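Local coordinates for acetylene hydratase (Pelobacter acetylenicus, PDB 2E7Z), which catalyses the non-redox hydration of acetylene to acetaldehyde, using a tungsten-bis(molybdopterin guanine dinucleotide) cofactor and a [4Fe-4S] cluster, at residues Y98-G104 with Y404-A408; L460-V464 with S478-P484; P580-E584 with G718-A722. All coordinates share one frame; numbering follows the deposited sequence.

Contact 1 of 3, residues Y98-G104 with Y404-A408; sequences YGPESLG and YPVKA
Leu103 and Ala408 form a parallel beta bridge where strands 103-107 and 408-412 begin side by side in a mixed sheet, just beyond the end of helix 80-98. The carbonyl of Ser102 starts the pairing by accepting two backbone bonds: Lys407 N reaches Ser102 O at 2.8 Å on an in-plane lone pair, while the straighter bond from Ala408 N (175° at the hydrogen) comes in tilted from the carbonyl plane. Two residues on, Gly104 N donates to Ala408 O at 2.8 Å. On the face shared by Leu103 and Ala408, Leu103 CD1 lies 3.8 Å from Ala408 CB, brought there by a CG anti to the backbone N (chi1 169°).

The Tyr98 ring roofs the approach of 404-408. Lys407 lays CG over one ring face, 3.9 Å from the centroid in a CH-pi contact, and Pro405 CG meets the ring obliquely, 3.5 Å from Tyr98 CD1. The bend in the lysine at chi2 (-73°) carries its chain along the ring toward the phenol end, while the ammonium group finds Glu401 and the carbonyl of Asn432. A water donates to both Tyr98 O and Pro405 O. Farther out, Glu101 CG rests 3.6 Å from Tyr404 CE1; its carboxylate turns to a salt bridge with Lys347, and Tyr404 OH bonds to Leu350 O and Asn130. The contact thus spends its backbone polarity on pairing the strands, whereas Tyr98 and Lys407 contribute hydrocarbon surface and share, through Tyr98 OH and weakly Lys407 NZ, a second water.

Contact 2 of 3, residues L460-V464 with S478-P484; sequences LERPV and SQQVVEP. With MGD (2-amino-5,6-dimercapto-7-methyl-3,7,8a,9-tetrahydro-8-oxa-1,3,9,10-tetraaza-anthracen-4-one guanosine dinucleotide), chain E.
Val464 and Ser478 form a single antiparallel, hydrogen-bonded bridge, with Val464 N to Ser478 O and Ser478 N to Val464 O both at 3.0 Å. Toward the other end, Leu460 O accepts from Val482 N at 3.1 Å, and a weaker bond comes from Val481 N. Between these pairings a water donates to Arg462 O and accepts from Ser478 OG.

Gln480 lays its extended side chain across the backbone of 461-463: CG lies 3.6 Å from Arg462 N, and OE1 approaches Pro463 CD. The same extended chain brings Gln480 NE2 to Val482 O, two residues on, at 3.1 Å, from above the carbonyl plane. Glu461 sends its chain over Pro484, with CD 3.5 Å from Pro484 CA, and its carboxylate is paired with Arg53 and Arg58. Arg462 leaves its backbone away from 478-484, and its guanidinium meets the guanine of MGD: NH1 and NH2 converge on O6, NH2 at 2.9 Å, with O6 at the guanidinium edge. A CG set between backbone N and carbonyl carbon (chi1 64°) starts the otherwise extended arm; Asp457 and Gln7 hold its end.

The side chains of Leu460 and Val481 lie side by side, pointing the same way, with Leu460 CD2 4.0 Å from Val481 CG2. Both residues, with Val482, pack on strands 14-19 and 25-29, while Ser478 and Gln479 bond to the backbone of the 2-5 region, so the paired loops lie against the N-terminal strands.

Contact 3 of 3, residues P580-E584 with G718-A722; sequences PLQTE and GGILA
Leu721 and Gln582 make the central contact, the leucine placing CG 3.5 Å from Gln582 O. Its two methyls spread along the next residues: CD1 lies 3.8 Å from Thr583 O, and CD2 is 4.2 Å from Glu584 CG, where the two side chains pass at a slant. Leu721 CG stands anti to its own carbonyl carbon (chi1 -66°), which turns the branched end onto the backbone of 582-584. Replacing Leu721 with an alanine would probably leave a gap beneath Gln582 and Thr583 and deprive Glu584 CG of its apolar neighbour.

Gln582 aims its CB at the opposite backbone, 3.4 Å from Gly719 O, and its extended chain runs alongside residues 720 and 721. The carbonyl of Gln582 lies over the Gly719-Ile720 peptide, 3.2 Å from Ile720 N, but the angle is too poor for a hydrogen bond. Beside it, Thr583 CG2 rests 3.7 Å from Gly719 CA. Gly719 has a positive phi (79°), at the corner where the chain turns into strand 720-726.

The next shell sets both segments in place. Thr583 OG1 bonds to Glu579 and to Ile585 N, and Ser586 OG links Pro580 O with Thr583 N, bridging the two within the loop. Ile720 exchanges backbone bonds with Leu598 and Ala722 with Leu596, fixing strand 720-726 beside strand 596-600 in the C-terminal mixed sheet. Leu721 continues onto Leu590 and Ala591, and Thr583 and Glu584 reach Ile597, so the 580-584 loop packs against helix 588-593 and strand 596-600.

In the fold
The three contacts lie in different parts of the fold, each 23 to 25 Å from the centre of the chain, and none touches another. Contact 2 alone bonds directly to the cofactor, through the guanine end of one MGD. Contact 1, like contact 2 in the part of the chain related to the molybdopterin oxidoreductases, joins two beta-strands whose neighbouring loops carry cofactor-binding residues: Gly104 is about 10 Å, nearest atoms, from the side chain of Tyr420. In contact 3, Gly719 lies about 9 Å, nearest atoms, from a bound MGD. Contacts 2 and 3 fall on opposite sides of the chain's centre, their own centres 46 Å apart; contact 1 is 35 Å from each, centre to centre.

Contact 1 of 3, residues Y98-G104 with Y404-A408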
# COMPACT_ATOMS: atom_id res chain seq x y z
N TYR A 98 22.07 -20.12 9.23
CA TYR A 98 20.81 -20.33 8.56
C TYR A 98 20.76 -19.82 7.11
O TYR A 98 19.72 -19.93 6.44
CB TYR A 98 19.73 -19.62 9.37
CG TYR A 98 19.47 -20.19 10.74
CD1 TYR A 98 18.81 -21.42 10.90
CD2 TYR A 98 19.80 -19.46 11.88
CE1 TYR A 98 18.50 -21.92 12.16
CE2 TYR A 98 19.50 -19.96 13.13
CZ TYR A 98 18.84 -21.18 13.26
OH TYR A 98 18.50 -21.68 14.51
N GLY A 99 21.87 -19.26 6.63
CA GLY A 99 21.88 -18.74 5.26
C GLY A 99 21.40 -17.29 5.21
O GLY A 99 20.69 -16.82 6.09
N PRO A 100 21.77 -16.56 4.15
CA PRO A 100 21.31 -15.16 4.08
C PRO A 100 19.79 -15.04 3.92
O PRO A 100 19.21 -14.04 4.32
CB PRO A 100 22.04 -14.62 2.84
CG PRO A 100 22.35 -15.85 2.00
CD PRO A 100 22.60 -16.97 2.98
N GLU A 101 19.16 -16.07 3.35
CA GLU A 101 17.71 -16.10 3.22
C GLU A 101 16.99 -16.09 4.57
O GLU A 101 15.79 -15.88 4.61
CB GLU A 101 17.28 -17.30 2.35
CG GLU A 101 17.60 -18.67 2.94
CD GLU A 101 18.97 -19.20 2.53
OE1 GLU A 101 19.82 -18.41 2.08
OE2 GLU A 101 19.19 -20.41 2.68
N SER A 102 17.74 -16.29 5.65
CA SER A 102 17.15 -16.19 6.99
C SER A 102 16.96 -14.76 7.50
O SER A 102 16.42 -14.58 8.60
CB SER A 102 17.96 -16.99 8.00
OG SER A 102 19.19 -16.35 8.32
N LEU A 103 17.34 -13.77 6.70
CA LEU A 103 17.00 -12.37 7.00
C LEU A 103 15.72 -11.99 6.26
O LEU A 103 15.66 -12.06 5.00
CB LEU A 103 18.15 -11.47 6.54
CG LEU A 103 17.81 -9.98 6.54
CD1 LEU A 103 17.56 -9.41 7.96
CD2 LEU A 103 18.90 -9.16 5.87
N GLY A 104 14.72 -11.57 7.04
CA GLY A 104 13.47 -11.04 6.50
C GLY A 104 13.42 -9.54 6.75
O GLY A 104 13.94 -9.05 7.78
N TYR A 404 11.87 -23.11 5.74
CA TYR A 404 13.19 -22.95 6.32
C TYR A 404 13.15 -21.80 7.30
O TYR A 404 12.22 -20.99 7.26
CB TYR A 404 14.26 -22.72 5.25
CG TYR A 404 14.03 -21.53 4.32
CD1 TYR A 404 14.32 -20.23 4.73
CD2 TYR A 404 13.56 -21.73 3.02
CE1 TYR A 404 14.12 -19.15 3.89
CE2 TYR A 404 13.36 -20.66 2.16
CZ TYR A 404 13.65 -19.36 2.61
OH TYR A 404 13.50 -18.27 1.77
N PRO A 405 14.15 -21.76 8.20
CA PRO A 405 14.08 -20.70 9.21
C PRO A 405 14.39 -19.30 8.73
O PRO A 405 15.30 -19.09 7.96
CB PRO A 405 15.14 -21.12 10.24
CG PRO A 405 15.58 -22.48 9.89
CD PRO A 405 15.21 -22.74 8.47
N VAL A 406 13.61 -18.35 9.23
CA VAL A 406 13.93 -16.93 9.15
C VAL A 406 14.16 -16.50 10.60
O VAL A 406 13.32 -16.77 11.46
CB VAL A 406 12.79 -16.13 8.52
CG1 VAL A 406 13.01 -14.61 8.69
CG2 VAL A 406 12.66 -16.49 7.05
N LYS A 407 15.33 -15.91 10.87
CA LYS A 407 15.79 -15.70 12.23
C LYS A 407 16.28 -14.29 12.48
O LYS A 407 16.52 -13.97 13.64
CB LYS A 407 16.91 -16.70 12.58
CG LYS A 407 16.36 -18.12 12.73
CD LYS A 407 15.57 -18.28 14.02
CE LYS A 407 15.08 -19.72 14.14
NZ LYS A 407 14.36 -19.84 15.40
N ALA A 408 16.43 -13.48 11.44
CA ALA A 408 16.67 -12.04 11.61
C ALA A 408 15.56 -11.28 10.91
O ALA A 408 15.16 -11.67 9.81
CB ALA A 408 18.03 -11.61 11.06
O HOH W 1 17.18 -20.80 6.63
O HOH W 2 17.54 -19.95 16.62

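Contact 2 of 3, residues L460-V464 with S478-P484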
# COMPACT_ATOMS: atom_id res chain seq x y z
N LEU A 460 10.31 16.51 7.92
CA LEU A 460 10.69 17.93 8.03
C LEU A 460 12.21 18.08 8.24
O LEU A 460 12.70 19.19 8.43
CB LEU A 460 9.90 18.61 9.19
CG LEU A 460 8.42 18.86 8.86
CD1 LEU A 460 7.68 19.23 10.17
CD2 LEU A 460 8.28 19.98 7.83
N GLU A 461 12.93 16.95 8.22
CA GLU A 461 14.35 16.93 8.54
C GLU A 461 15.21 16.37 7.41
O GLU A 461 16.38 16.00 7.63
CB GLU A 461 14.61 16.08 9.79
CG GLU A 461 13.81 16.52 11.03
CD GLU A 461 13.89 15.52 12.17
OE1 GLU A 461 14.20 14.32 11.93
OE2 GLU A 461 13.65 15.95 13.32
N ARG A 462 14.66 16.29 6.19
CA ARG A 462 15.39 15.63 5.13
C ARG A 462 15.06 16.15 3.74
O ARG A 462 13.91 16.48 3.45
CB ARG A 462 15.14 14.12 5.18
CG ARG A 462 13.66 13.70 4.92
CD ARG A 462 13.47 12.24 5.26
NE ARG A 462 12.09 11.79 5.08
CZ ARG A 462 11.47 10.96 5.92
NH1 ARG A 462 10.22 10.59 5.68
NH2 ARG A 462 12.10 10.47 6.99
N PRO A 463 16.06 16.16 2.85
CA PRO A 463 15.76 16.40 1.44
C PRO A 463 15.24 15.11 0.81
O PRO A 463 15.57 14.02 1.29
CB PRO A 463 17.13 16.72 0.86
CG PRO A 463 18.07 15.86 1.65
CD PRO A 463 17.49 15.84 3.06
N VAL A 464 14.46 15.23 -0.25
CA VAL A 464 14.03 14.05 -1.03
C VAL A 464 13.99 14.38 -2.51
O VAL A 464 13.47 15.43 -2.90
CB VAL A 464 12.60 13.57 -0.61
CG1 VAL A 464 12.18 12.35 -1.44
CG2 VAL A 464 12.53 13.23 0.86
N SER A 478 11.72 17.86 -2.47
CA SER A 478 11.43 18.20 -1.10
C SER A 478 12.66 18.80 -0.45
O SER A 478 13.71 18.16 -0.39
CB SER A 478 11.01 16.96 -0.33
OG SER A 478 10.49 17.36 0.92
N GLN A 479 12.55 20.03 0.05
CA GLN A 479 13.66 20.65 0.75
C GLN A 479 13.70 20.22 2.19
O GLN A 479 12.64 19.99 2.81
CB GLN A 479 13.54 22.16 0.64
CG GLN A 479 13.57 22.68 -0.79
CD GLN A 479 13.62 24.19 -0.81
OE1 GLN A 479 12.65 24.85 -0.46
NE2 GLN A 479 14.77 24.73 -1.14
N GLN A 480 14.93 20.15 2.72
CA GLN A 480 15.14 19.92 4.14
C GLN A 480 14.83 21.19 4.96
O GLN A 480 15.40 22.25 4.68
CB GLN A 480 16.58 19.54 4.37
CG GLN A 480 16.89 19.13 5.78
CD GLN A 480 18.29 18.59 5.96
OE1 GLN A 480 19.06 18.49 5.00
NE2 GLN A 480 18.61 18.20 7.18
N VAL A 481 13.97 21.08 5.97
CA VAL A 481 13.64 22.25 6.77
C VAL A 481 14.63 22.46 7.92
O VAL A 481 15.15 23.58 8.13
CB VAL A 481 12.17 22.21 7.27
CG1 VAL A 481 11.84 23.51 7.99
CG2 VAL A 481 11.23 22.02 6.10
N VAL A 482 14.89 21.41 8.68
CA VAL A 482 15.82 21.45 9.82
C VAL A 482 16.71 20.22 9.84
O VAL A 482 16.46 19.24 9.14
CB VAL A 482 15.09 21.59 11.21
CG1 VAL A 482 14.28 22.89 11.32
CG2 VAL A 482 14.20 20.37 11.48
N GLU A 483 17.78 20.27 10.62
CA GLU A 483 18.60 19.11 10.87
C GLU A 483 17.80 18.14 11.73
O GLU A 483 16.96 18.57 12.54
CB GLU A 483 19.89 19.52 11.62
CG GLU A 483 20.89 20.31 10.76
CD GLU A 483 21.53 19.49 9.62
OE1 GLU A 483 21.61 18.25 9.72
OE2 GLU A 483 21.97 20.12 8.63
N PRO A 484 18.04 16.83 11.60
CA PRO A 484 17.31 15.89 12.45
C PRO A 484 17.57 16.11 13.94
O PRO A 484 18.69 16.41 14.35
CB PRO A 484 17.81 14.51 12.02
CG PRO A 484 18.89 14.73 11.02
CD PRO A 484 18.95 16.17 10.64
PB MGD E . 2.21 1.31 9.65
O1B MGD E . 1.96 -0.18 9.73
O2B MGD E . 1.43 2.24 10.50
O3B MGD E . 2.04 1.85 8.15
O3A MGD E . 1.72 0.44 6.10
PA MGD E . 2.77 1.46 6.78
O1A MGD E . 2.88 2.74 6.02
O2A MGD E . 4.00 0.64 7.04
O5' MGD E . 3.78 1.50 9.97
C5' MGD E . 4.42 2.70 9.58
C4' MGD E . 5.51 2.95 10.59
O4' MGD E . 6.37 3.98 10.06
C3' MGD E . 5.01 3.54 11.91
O3' MGD E . 5.44 2.70 12.99
C2' MGD E . 5.61 4.96 12.01
O2' MGD E . 5.96 5.41 13.33
C1' MGD E . 6.83 4.81 11.14
N9 MGD E . 7.31 6.04 10.48
C8 MGD E . 6.56 7.02 9.92
N7 MGD E . 7.35 7.93 9.31
C5 MGD E . 8.62 7.47 9.42
C6 MGD E . 9.94 7.92 9.00
O6 MGD E . 10.09 8.97 8.35
N1 MGD E . 10.96 7.11 9.32
C2 MGD E . 10.87 6.01 10.06
N2 MGD E . 12.00 5.28 10.30
N3 MGD E . 9.70 5.55 10.48
C4 MGD E . 8.58 6.24 10.18
C10 MGD E . 0.66 0.99 5.33
C11 MGD E . 0.07 -0.14 4.52
O11 MGD E . -0.55 -1.00 5.48
C12 MGD E . -0.95 0.39 3.54
S12 MGD E . -0.46 1.64 2.47
C13 MGD E . -2.18 -0.14 3.46
S13 MGD E . -3.38 0.51 2.45
C14 MGD E . -2.60 -1.34 4.26
N15 MGD E . -3.57 -0.99 5.29
C16 MGD E . -3.89 -2.03 6.11
C17 MGD E . -5.21 -2.21 6.74
O17 MGD E . -6.13 -1.39 6.53
N18 MGD E . -5.38 -3.29 7.53
C19 MGD E . -4.41 -4.20 7.77
N19 MGD E . -4.64 -5.26 8.58
N20 MGD E . -3.18 -4.08 7.25
C21 MGD E . -2.89 -3.06 6.43
N22 MGD E . -1.67 -2.98 5.89
C23 MGD E . -1.36 -2.01 4.87
O HOH W 3 11.30 15.85 3.01

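Contact 3 of 3, residues P580-E584 with G718-A722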
# COMPACT_ATOMS: atom_id res chain seq x y z
N PRO A 580 -17.26 -14.77 -1.61
CA PRO A 580 -16.28 -15.17 -0.60
C PRO A 580 -16.81 -16.33 0.24
O PRO A 580 -18.03 -16.49 0.38
CB PRO A 580 -16.10 -13.90 0.22
CG PRO A 580 -16.40 -12.80 -0.74
CD PRO A 580 -17.54 -13.33 -1.59
N LEU A 581 -15.89 -17.16 0.77
CA LEU A 581 -16.31 -18.38 1.47
C LEU A 581 -16.97 -18.18 2.84
O LEU A 581 -17.47 -19.14 3.43
CB LEU A 581 -15.13 -19.38 1.53
CG LEU A 581 -14.59 -19.79 0.15
CD1 LEU A 581 -13.36 -20.69 0.26
CD2 LEU A 581 -15.68 -20.46 -0.70
N GLN A 582 -17.00 -16.93 3.30
CA GLN A 582 -17.65 -16.52 4.55
C GLN A 582 -18.58 -15.34 4.35
O GLN A 582 -18.29 -14.21 4.76
CB GLN A 582 -16.63 -16.16 5.63
CG GLN A 582 -16.29 -17.28 6.54
CD GLN A 582 -15.64 -16.85 7.85
OE1 GLN A 582 -15.15 -17.69 8.60
NE2 GLN A 582 -15.63 -15.55 8.14
N THR A 583 -19.72 -15.61 3.73
CA THR A 583 -20.75 -14.60 3.61
C THR A 583 -22.10 -15.24 3.89
O THR A 583 -22.19 -16.45 4.13
CB THR A 583 -20.78 -13.94 2.21
OG1 THR A 583 -21.37 -14.84 1.26
CG2 THR A 583 -19.37 -13.53 1.76
N GLU A 584 -23.14 -14.43 3.83
CA GLU A 584 -24.50 -14.93 4.01
C GLU A 584 -24.96 -15.80 2.84
O GLU A 584 -25.85 -16.64 3.00
CB GLU A 584 -25.48 -13.79 4.30
CG GLU A 584 -25.18 -13.07 5.62
CD GLU A 584 -25.91 -11.75 5.77
OE1 GLU A 584 -25.30 -10.69 5.48
OE2 GLU A 584 -27.10 -11.79 6.18
N GLY A 718 -15.41 -7.02 2.98
CA GLY A 718 -16.44 -8.01 2.72
C GLY A 718 -15.85 -9.40 2.91
O GLY A 718 -14.67 -9.54 3.26
N GLY A 719 -16.66 -10.42 2.71
CA GLY A 719 -16.16 -11.79 2.58
C GLY A 719 -15.80 -12.48 3.88
O GLY A 719 -15.28 -13.59 3.87
N ILE A 720 -16.11 -11.81 4.98
CA ILE A 720 -15.85 -12.31 6.33
C ILE A 720 -17.08 -11.99 7.16
O ILE A 720 -17.62 -10.90 7.06
CB ILE A 720 -14.62 -11.62 6.98
CG1 ILE A 720 -13.31 -11.99 6.28
CG2 ILE A 720 -14.50 -11.95 8.46
CD1 ILE A 720 -12.16 -11.08 6.78
N LEU A 721 -17.50 -12.93 8.00
CA LEU A 721 -18.60 -12.72 8.92
C LEU A 721 -18.07 -12.40 10.31
O LEU A 721 -16.98 -12.86 10.73
CB LEU A 721 -19.52 -13.94 8.93
CG LEU A 721 -20.27 -14.22 7.62
CD1 LEU A 721 -20.72 -15.68 7.55
CD2 LEU A 721 -21.44 -13.25 7.42
N ALA A 722 -18.85 -11.60 11.03
CA ALA A 722 -18.51 -11.15 12.37
C ALA A 722 -19.73 -11.08 13.29
O ALA A 722 -20.88 -10.95 12.83
CB ALA A 722 -17.82 -9.80 12.33